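Local coordinates for protein glycoside hydrolase family 31 (Trueperella pyogenes, PDB 5I0F) that probably hydrolyses cycloalternan, a cyclic glucose oligosaccharide, through a covalent glycosyl-enzyme intermediate, as a retaining glycoside hydrolase of family 31, at residues E303-S308 with I340-R345; D334-T339 with D396-E401. All coordinates share one frame; numbering follows the deposited sequence.

Contact 1 (E303-S308 with I340-R345); sequences EWNTQS and IFRDAR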
ATOM      1  N   GLU A 303      -2.919  13.960  16.181  1.00 19.05           N
ATOM      2  CA  GLU A 303      -2.930  15.222  16.926  1.00 19.83           C
ATOM      3  C   GLU A 303      -2.338  15.122  18.324  1.00 19.45           C
ATOM      4  O   GLU A 303      -2.439  16.069  19.088  1.00 19.91           O
ATOM      5  CB  GLU A 303      -4.348  15.837  16.929  1.00 20.51           C
ATOM      6  CG  GLU A 303      -4.738  16.181  15.502  1.00 21.16           C
ATOM      7  CD  GLU A 303      -5.983  17.019  15.357  1.00 22.40           C
ATOM      8  OE1 GLU A 303      -6.118  17.605  14.268  1.00 23.06           O
ATOM      9  OE2 GLU A 303      -6.837  17.066  16.262  1.00 21.91           O
ATOM     10  N   TRP A 304      -1.715  13.989  18.658  1.00 18.73           N
ATOM     11  CA  TRP A 304      -0.927  13.906  19.891  1.00 18.50           C
ATOM     12  C   TRP A 304       0.473  14.401  19.541  1.00 18.13           C
ATOM     13  O   TRP A 304       1.359  13.603  19.235  1.00 17.66           O
ATOM     14  CB  TRP A 304      -0.867  12.486  20.407  1.00 18.30           C
ATOM     15  CG  TRP A 304      -2.206  11.894  20.680  1.00 18.79           C
ATOM     16  CD1 TRP A 304      -3.394  12.552  20.861  1.00 19.62           C
ATOM     17  CD2 TRP A 304      -2.476  10.521  20.864  1.00 18.89           C
ATOM     18  NE1 TRP A 304      -4.399  11.656  21.101  1.00 19.72           N
ATOM     19  CE2 TRP A 304      -3.867  10.394  21.095  1.00 19.12           C
ATOM     20  CE3 TRP A 304      -1.685   9.369  20.838  1.00 18.48           C
ATOM     21  CZ2 TRP A 304      -4.474   9.166  21.329  1.00 18.89           C
ATOM     22  CZ3 TRP A 304      -2.311   8.128  21.070  1.00 18.45           C
ATOM     23  CH2 TRP A 304      -3.683   8.050  21.301  1.00 18.45           C
ATOM     24  N   ASN A 305       0.643  15.718  19.564  1.00 18.25           N
ATOM     25  CA  ASN A 305       1.856  16.344  19.038  1.00 18.07           C
ATOM     26  C   ASN A 305       2.708  17.040  20.099  1.00 18.02           C
ATOM     27  O   ASN A 305       3.550  17.878  19.774  1.00 18.02           O
ATOM     28  CB  ASN A 305       1.550  17.254  17.858  1.00 18.30           C
ATOM     29  CG  ASN A 305       0.884  18.558  18.256  1.00 19.24           C
ATOM     30  OD1 ASN A 305       0.175  18.644  19.265  1.00 19.91           O
ATOM     31  ND2 ASN A 305       1.103  19.585  17.447  1.00 19.27           N
ATOM     32  N   THR A 306       2.489  16.674  21.355  1.00 17.74           N
ATOM     33  CA  THR A 306       3.299  17.154  22.463  1.00 18.20           C
ATOM     34  C   THR A 306       3.423  16.016  23.433  1.00 18.34           C
ATOM     35  O   THR A 306       2.587  15.088  23.442  1.00 17.80           O
ATOM     36  CB  THR A 306       2.690  18.376  23.225  1.00 18.83           C
ATOM     37  OG1 THR A 306       1.497  17.993  23.915  1.00 18.95           O
ATOM     38  CG2 THR A 306       2.382  19.522  22.307  1.00 18.91           C
ATOM     39  N   GLN A 307       4.444  16.106  24.271  1.00 18.59           N
ATOM     40  CA  GLN A 307       4.672  15.108  25.314  1.00 19.47           C
ATOM     41  C   GLN A 307       3.490  15.071  26.273  1.00 19.89           C
ATOM     42  O   GLN A 307       3.048  13.989  26.717  1.00 19.85           O
ATOM     43  CB  GLN A 307       5.990  15.428  26.039  1.00 19.92           C
ATOM     44  CG  GLN A 307       6.518  14.315  26.935  1.00 20.66           C
ATOM     45  CD  GLN A 307       7.951  14.569  27.396  1.00 21.24           C
ATOM     46  OE1 GLN A 307       8.766  15.187  26.669  1.00 20.72           O
ATOM     47  NE2 GLN A 307       8.281  14.072  28.591  1.00 21.21           N
ATOM     48  N   SER A 308       2.964  16.256  26.583  1.00 20.58           N
ATOM     49  CA  SER A 308       1.770  16.370  27.402  1.00 21.88           C
ATOM     50  C   SER A 308       0.568  15.640  26.809  1.00 21.22           C
ATOM     51  O   SER A 308      -0.143  14.923  27.524  1.00 20.80           O
ATOM     52  CB  SER A 308       1.413  17.849  27.614  1.00 23.15           C
ATOM     53  OG  SER A 308       0.334  17.960  28.505  1.00 25.92           O
ATOM     54  N   ILE A 340      14.514  15.052  14.240  1.00 19.94           N
ATOM     55  CA  ILE A 340      14.711  15.780  15.495  1.00 19.92           C
ATOM     56  C   ILE A 340      13.347  16.123  16.090  1.00 19.48           C
ATOM     57  O   ILE A 340      12.486  16.606  15.374  1.00 19.01           O
ATOM     58  CB  ILE A 340      15.479  17.082  15.210  1.00 20.37           C
ATOM     59  CG1 ILE A 340      16.844  16.733  14.563  1.00 20.69           C
ATOM     60  CG2 ILE A 340      15.615  17.930  16.472  1.00 20.84           C
ATOM     61  CD1 ILE A 340      17.628  17.903  14.067  1.00 21.56           C
ATOM     62  N   PHE A 341      13.181  15.895  17.399  1.00 19.09           N
ATOM     63  CA  PHE A 341      11.946  16.238  18.107  1.00 19.35           C
ATOM     64  C   PHE A 341      11.629  17.750  18.040  1.00 19.92           C
ATOM     65  O   PHE A 341      12.541  18.593  18.104  1.00 20.80           O
ATOM     66  CB  PHE A 341      12.009  15.787  19.578  1.00 19.43           C
ATOM     67  CG  PHE A 341      11.573  14.358  19.820  1.00 19.39           C
ATOM     68  CD1 PHE A 341      12.468  13.302  19.695  1.00 19.43           C
ATOM     69  CD2 PHE A 341      10.261  14.065  20.181  1.00 18.94           C
ATOM     70  CE1 PHE A 341      12.079  12.000  19.924  1.00 19.11           C
ATOM     71  CE2 PHE A 341       9.862  12.757  20.413  1.00 19.06           C
ATOM     72  CZ  PHE A 341      10.774  11.719  20.284  1.00 18.88           C
ATOM     73  N   ARG A 342      10.349  18.095  17.903  1.00 19.84           N
ATOM     74  CA  ARG A 342       9.956  19.498  17.793  1.00 20.57           C
ATOM     75  C   ARG A 342      10.457  20.307  19.006  1.00 20.99           C
ATOM     76  O   ARG A 342      10.388  19.824  20.151  1.00 19.74           O
ATOM     77  CB  ARG A 342       8.449  19.676  17.648  1.00 20.58           C
ATOM     78  CG  ARG A 342       8.045  21.084  17.250  1.00 21.11           C
ATOM     79  CD  ARG A 342       6.642  21.117  16.677  1.00 21.48           C
ATOM     80  NE  ARG A 342       5.601  20.630  17.604  1.00 21.61           N
ATOM     81  CZ  ARG A 342       4.798  21.385  18.372  1.00 22.01           C
ATOM     82  NH1 ARG A 342       3.877  20.796  19.137  1.00 22.11           N
ATOM     83  NH2 ARG A 342       4.896  22.713  18.415  1.00 23.12           N
ATOM     84  N   ASP A 343      10.963  21.512  18.714  1.00 22.11           N
ATOM     85  CA  ASP A 343      11.545  22.469  19.701  1.00 23.00           C
ATOM     86  C   ASP A 343      12.908  22.115  20.291  1.00 23.76           C
ATOM     87  O   ASP A 343      13.447  22.899  21.081  1.00 24.38           O
ATOM     88  CB  ASP A 343      10.557  22.807  20.848  1.00 23.82           C
ATOM     89  CG  ASP A 343       9.276  23.477  20.354  1.00 24.41           C
ATOM     90  OD1 ASP A 343       9.317  24.187  19.324  1.00 24.39           O
ATOM     91  OD2 ASP A 343       8.227  23.272  21.011  1.00 24.87           O
ATOM     92  N   ALA A 344      13.496  20.974  19.934  1.00 23.43           N
ATOM     93  CA  ALA A 344      14.829  20.636  20.433  1.00 23.78           C
ATOM     94  C   ALA A 344      15.828  21.655  19.921  1.00 24.43           C
ATOM     95  O   ALA A 344      15.675  22.164  18.815  1.00 23.99           O
ATOM     96  CB  ALA A 344      15.237  19.222  19.998  1.00 23.57           C
ATOM     97  N   ARG A 345      16.814  21.972  20.745  1.00 25.89           N
ATOM     98  CA  ARG A 345      17.895  22.895  20.389  1.00 27.74           C
ATOM     99  C   ARG A 345      19.214  22.141  20.238  1.00 27.41           C
ATOM    100  O   ARG A 345      19.475  21.169  20.942  1.00 27.29           O
ATOM    101  CB  ARG A 345      18.021  24.006  21.439  1.00 29.96           C
ATOM    102  CG  ARG A 345      16.737  24.823  21.590  1.00 31.38           C
ATOM    103  CD  ARG A 345      16.888  26.036  22.469  1.00 33.87           C
ATOM    104  NE  ARG A 345      17.734  27.046  21.835  1.00 36.76           N
ATOM    105  CZ  ARG A 345      18.319  28.073  22.461  1.00 39.40           C
ATOM    106  NH1 ARG A 345      19.071  28.920  21.759  1.00 40.57           N
ATOM    107  NH2 ARG A 345      18.182  28.268  23.774  1.00 40.23           N
TER
HETATM  108  O   HOH W   1       5.503  17.824  17.837  1.00 19.20           O

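Contact 2 (D334-T339 with D396-E401); sequences DEEGFT and DDLGPE. With CA (calcium ion), chain I; GLC (alpha-D-glucopyranose), chain C.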
ATOM      1  N   ASP A 334      10.266  18.119  14.188  1.00 20.05           N
ATOM      2  CA  ASP A 334      10.219  19.484  13.697  1.00 21.14           C
ATOM      3  C   ASP A 334       9.366  19.695  12.410  1.00 21.39           C
ATOM      4  O   ASP A 334       9.170  20.846  11.977  1.00 21.30           O
ATOM      5  CB  ASP A 334      11.648  20.040  13.512  1.00 22.52           C
ATOM      6  CG  ASP A 334      12.490  19.248  12.494  1.00 22.69           C
ATOM      7  OD1 ASP A 334      11.953  18.563  11.602  1.00 22.56           O
ATOM      8  OD2 ASP A 334      13.724  19.327  12.593  1.00 24.06           O
ATOM      9  N   GLU A 335       8.888  18.608  11.799  1.00 21.24           N
ATOM     10  CA  GLU A 335       8.061  18.638  10.582  1.00 22.05           C
ATOM     11  C   GLU A 335       8.787  19.186   9.345  1.00 22.56           C
ATOM     12  O   GLU A 335       8.155  19.541   8.346  1.00 23.29           O
ATOM     13  CB  GLU A 335       6.742  19.393  10.812  1.00 22.73           C
ATOM     14  CG  GLU A 335       5.833  18.738  11.851  1.00 22.45           C
ATOM     15  CD  GLU A 335       5.255  17.388  11.406  1.00 22.23           C
ATOM     16  OE1 GLU A 335       5.045  17.170  10.187  1.00 21.99           O
ATOM     17  OE2 GLU A 335       5.005  16.531  12.296  1.00 21.92           O
ATOM     18  N   GLU A 336      10.108  19.159   9.399  1.00 22.84           N
ATOM     19  CA  GLU A 336      10.972  19.570   8.303  1.00 23.97           C
ATOM     20  C   GLU A 336      11.883  18.429   7.859  1.00 23.46           C
ATOM     21  O   GLU A 336      11.938  18.134   6.680  1.00 23.20           O
ATOM     22  CB  GLU A 336      11.789  20.767   8.728  1.00 25.18           C
ATOM     23  CG  GLU A 336      10.911  21.992   8.998  1.00 26.43           C
ATOM     24  CD  GLU A 336      11.675  23.299   9.032  1.00 29.12           C
ATOM     25  OE1 GLU A 336      12.905  23.314   8.784  1.00 30.02           O
ATOM     26  OE2 GLU A 336      11.031  24.335   9.294  1.00 30.55           O
ATOM     27  N   GLY A 337      12.594  17.807   8.811  1.00 23.30           N
ATOM     28  CA  GLY A 337      13.542  16.725   8.534  1.00 23.12           C
ATOM     29  C   GLY A 337      13.184  15.345   9.077  1.00 22.58           C
ATOM     30  O   GLY A 337      13.857  14.363   8.743  1.00 23.24           O
ATOM     31  N   PHE A 338      12.153  15.263   9.920  1.00 21.48           N
ATOM     32  CA  PHE A 338      11.701  13.991  10.533  1.00 20.98           C
ATOM     33  C   PHE A 338      12.817  13.188  11.192  1.00 20.87           C
ATOM     34  O   PHE A 338      12.844  11.964  11.162  1.00 19.95           O
ATOM     35  CB  PHE A 338      10.856  13.202   9.538  1.00 20.97           C
ATOM     36  CG  PHE A 338       9.715  14.011   9.024  1.00 21.37           C
ATOM     37  CD1 PHE A 338       8.553  14.125   9.772  1.00 21.16           C
ATOM     38  CD2 PHE A 338       9.851  14.782   7.853  1.00 22.14           C
ATOM     39  CE1 PHE A 338       7.522  14.954   9.368  1.00 21.61           C
ATOM     40  CE2 PHE A 338       8.801  15.611   7.432  1.00 22.47           C
ATOM     41  CZ  PHE A 338       7.638  15.697   8.187  1.00 21.97           C
ATOM     42  N   THR A 339      13.731  13.933  11.824  1.00 20.82           N
ATOM     43  CA  THR A 339      14.892  13.386  12.488  1.00 21.45           C
ATOM     44  C   THR A 339      15.062  13.880  13.942  1.00 20.51           C
ATOM     45  O   THR A 339      15.663  13.194  14.763  1.00 20.05           O
ATOM     46  CB  THR A 339      16.138  13.754  11.633  1.00 23.35           C
ATOM     47  OG1 THR A 339      15.946  13.216  10.310  1.00 25.98           O
ATOM     48  CG2 THR A 339      17.330  13.170  12.177  1.00 24.35           C
ATOM     49  N   ASP A 396      11.232  25.935  -0.019  1.00 49.64           N
ATOM     50  CA  ASP A 396      12.036  27.158   0.158  1.00 51.65           C
ATOM     51  C   ASP A 396      12.024  27.766   1.592  1.00 51.76           C
ATOM     52  O   ASP A 396      12.943  28.523   1.940  1.00 54.01           O
ATOM     53  CB  ASP A 396      11.633  28.223  -0.880  1.00 53.20           C
ATOM     54  CG  ASP A 396      10.133  28.515  -0.891  1.00 53.49           C
ATOM     55  OD1 ASP A 396       9.408  28.096   0.038  1.00 52.82           O
ATOM     56  OD2 ASP A 396       9.658  29.170  -1.841  1.00 54.95           O
ATOM     57  N   ASP A 397      11.003  27.438   2.406  1.00 49.50           N
ATOM     58  CA  ASP A 397      10.881  27.947   3.798  1.00 48.26           C
ATOM     59  C   ASP A 397      11.330  26.977   4.905  1.00 43.55           C
ATOM     60  O   ASP A 397      10.983  27.156   6.072  1.00 44.29           O
ATOM     61  CB  ASP A 397       9.445  28.428   4.072  1.00 50.94           C
ATOM     62  CG  ASP A 397       8.419  27.303   4.051  1.00 53.32           C
ATOM     63  OD1 ASP A 397       8.748  26.153   3.664  1.00 54.06           O
ATOM     64  OD2 ASP A 397       7.257  27.590   4.409  1.00 56.63           O
ATOM     65  N   LEU A 398      12.095  25.956   4.545  1.00 38.77           N
ATOM     66  CA  LEU A 398      12.727  25.088   5.528  1.00 35.84           C
ATOM     67  C   LEU A 398      13.815  25.869   6.240  1.00 34.88           C
ATOM     68  O   LEU A 398      14.435  26.755   5.640  1.00 34.24           O
ATOM     69  CB  LEU A 398      13.376  23.877   4.845  1.00 35.27           C
ATOM     70  CG  LEU A 398      12.428  22.898   4.151  1.00 34.66           C
ATOM     71  CD1 LEU A 398      13.237  21.849   3.402  1.00 33.86           C
ATOM     72  CD2 LEU A 398      11.503  22.260   5.162  1.00 33.99           C
ATOM     73  N   GLY A 399      14.066  25.510   7.496  1.00 32.57           N
ATOM     74  CA  GLY A 399      15.167  26.060   8.269  1.00 32.18           C
ATOM     75  C   GLY A 399      16.506  25.498   7.813  1.00 31.82           C
ATOM     76  O   GLY A 399      16.536  24.575   6.994  1.00 30.96           O
ATOM     77  N   PRO A 400      17.627  26.042   8.346  1.00 31.23           N
ATOM     78  CA  PRO A 400      18.965  25.644   7.882  1.00 30.96           C
ATOM     79  C   PRO A 400      19.324  24.178   8.064  1.00 29.47           C
ATOM     80  O   PRO A 400      20.026  23.633   7.224  1.00 28.02           O
ATOM     81  CB  PRO A 400      19.929  26.508   8.718  1.00 31.89           C
ATOM     82  CG  PRO A 400      19.110  27.622   9.256  1.00 32.95           C
ATOM     83  CD  PRO A 400      17.680  27.158   9.314  1.00 32.25           C
ATOM     84  N   GLU A 401      18.875  23.565   9.158  1.00 28.05           N
ATOM     85  CA  GLU A 401      19.183  22.161   9.411  1.00 28.08           C
ATOM     86  C   GLU A 401      18.591  21.232   8.339  1.00 26.97           C
ATOM     87  O   GLU A 401      19.293  20.375   7.817  1.00 27.29           O
ATOM     88  CB  GLU A 401      18.693  21.746  10.802  1.00 28.47           C
ATOM     89  CG  GLU A 401      19.078  20.323  11.200  1.00 28.58           C
ATOM     90  CD  GLU A 401      20.550  20.134  11.546  1.00 30.16           C
ATOM     91  OE1 GLU A 401      21.342  21.096  11.606  1.00 31.89           O
ATOM     92  OE2 GLU A 401      20.940  18.984  11.812  1.00 31.44           O
TER
HETATM   93 CA    CA I 810       7.347  29.760  -0.292  1.00 49.98          CA
HETATM   94  C1  GLC C   2       0.425  13.516   8.586  1.00 20.04           C
HETATM   95  C2  GLC C   2       0.516  14.707   7.618  1.00 20.89           C
HETATM   96  C3  GLC C   2       1.962  15.037   7.272  1.00 21.20           C
HETATM   97  C4  GLC C   2       2.793  15.167   8.544  1.00 20.90           C
HETATM   98  C5  GLC C   2       2.674  13.889   9.372  1.00 20.02           C
HETATM   99  C6  GLC C   2       3.484  13.941  10.663  1.00 20.36           C
HETATM  100  O2  GLC C   2      -0.203  14.431   6.410  1.00 22.89           O
HETATM  101  O3  GLC C   2       2.017  16.248   6.503  1.00 22.37           O
HETATM  102  O4  GLC C   2       4.166  15.406   8.195  1.00 22.00           O
HETATM  103  O5  GLC C   2       1.297  13.688   9.707  1.00 19.56           O
HETATM  104  O6  GLC C   2       2.978  14.955  11.522  1.00 19.95           O
HETATM  105  O   HOH W   2       6.969  29.131   1.935  1.00 47.81           O

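Contact 1 (E303-S308 with I340-R345)
R342 reaches across to N305 and donates from NH1 to the backbone O of N305, 3.0 Å away with an N-H...O angle of 161°. The acceptor lies at the edge of the guanidinium, close to its plane, whereas NH1 stands above the carbonyl plane. A water lies in plane at the same edge, accepting from R342 NE at 2.8 Å; it is 2.8 Å from N305 O and may relay a second link from NE. R342 starts with CG anti to its backbone N (chi1 -168°) and bends at chi3, which turns the guanidinium edge to that oxygen. The NH1-carbonyl bond is the close part; the rest is thin, with all three touching residues partly open to solvent. T306 CG2 approaches R342 NH1 obliquely at 3.7 Å. N305 ND2 lies 3.5 Å from R342 NH1, the amide and guanidinium planes 23° apart; both are donors, so no bond forms. T306 OG1 is turned to L309 N and N-caps helix 307-320. The contact lies at the surface of the family 31 TIM barrel, joining the loop between strand 297-300 and helix 307-320 to the type II turn F341-A344, within the long excursion between strand 326-329 and helix 370-379.

Contact 2 (D334-T339 with D396-E401)
D334 OD1 accepts two backbone N-H groups, from E336 N at 2.9 Å and G337 N at 3.0 Å, an Asx turn and Asx motif that shape the loop meeting G399 through E336. Both donors come from the same face of the carboxylate, G337 N on the syn side and E336 N from above the plane. This loop follows strand 326-329 of the TIM barrel. Across the contact, E336 OE1 accepts from G399 N at 2.8 Å, on its syn side but 28° out of the carboxylate plane, with an N-H...O angle of 161°. Since G399 is the N-cap residue of helix 400-412, the carboxylate engages the backbone right at the helix start, where the helix dipole would be expected to support its negative charge. Beyond CG the E336 chain is extended; the E336 and L398 side chains run alongside in opposite senses, with E336 CB and CG each 3.9 Å from L398 CD2. L398, just ahead of helix 400-412, also packs on its L403, and E336 touches A402 there. The two loops carry different ligands. D396 binds a calcium ion through both carboxylate oxygens, and E335, bent at chi2 (-68°), turns its carboxylate to a glucose of the bound glycan. There E335 OE1 accepts from GLC O4, and E335 OE2 accepts from GLC O6 at 2.7 Å.

Contacts 1 and 2 have centres 14 Å apart and share the continuous run 334-345, within the loop between strand 326-329 and helix 370-379. Its two halves face different neighbours: 340-345 meets 303-308, and 334-339 meets 396-401. They join where I340 O lies 2.9 Å from D334 N, a probable backbone hydrogen bond, and where I340 CD1 packs on E401 CG at 4.0 Å. Segment 334-339 of contact 2 meets the glycan through E335 and F338, although the E336-G399 contact itself does not. The N305 side chain of contact 1 stays clear of a bound glucose, nearest atoms about 7 Å apart. N302, just before 303-308, is hydrogen-bonded to the same glucose as E335.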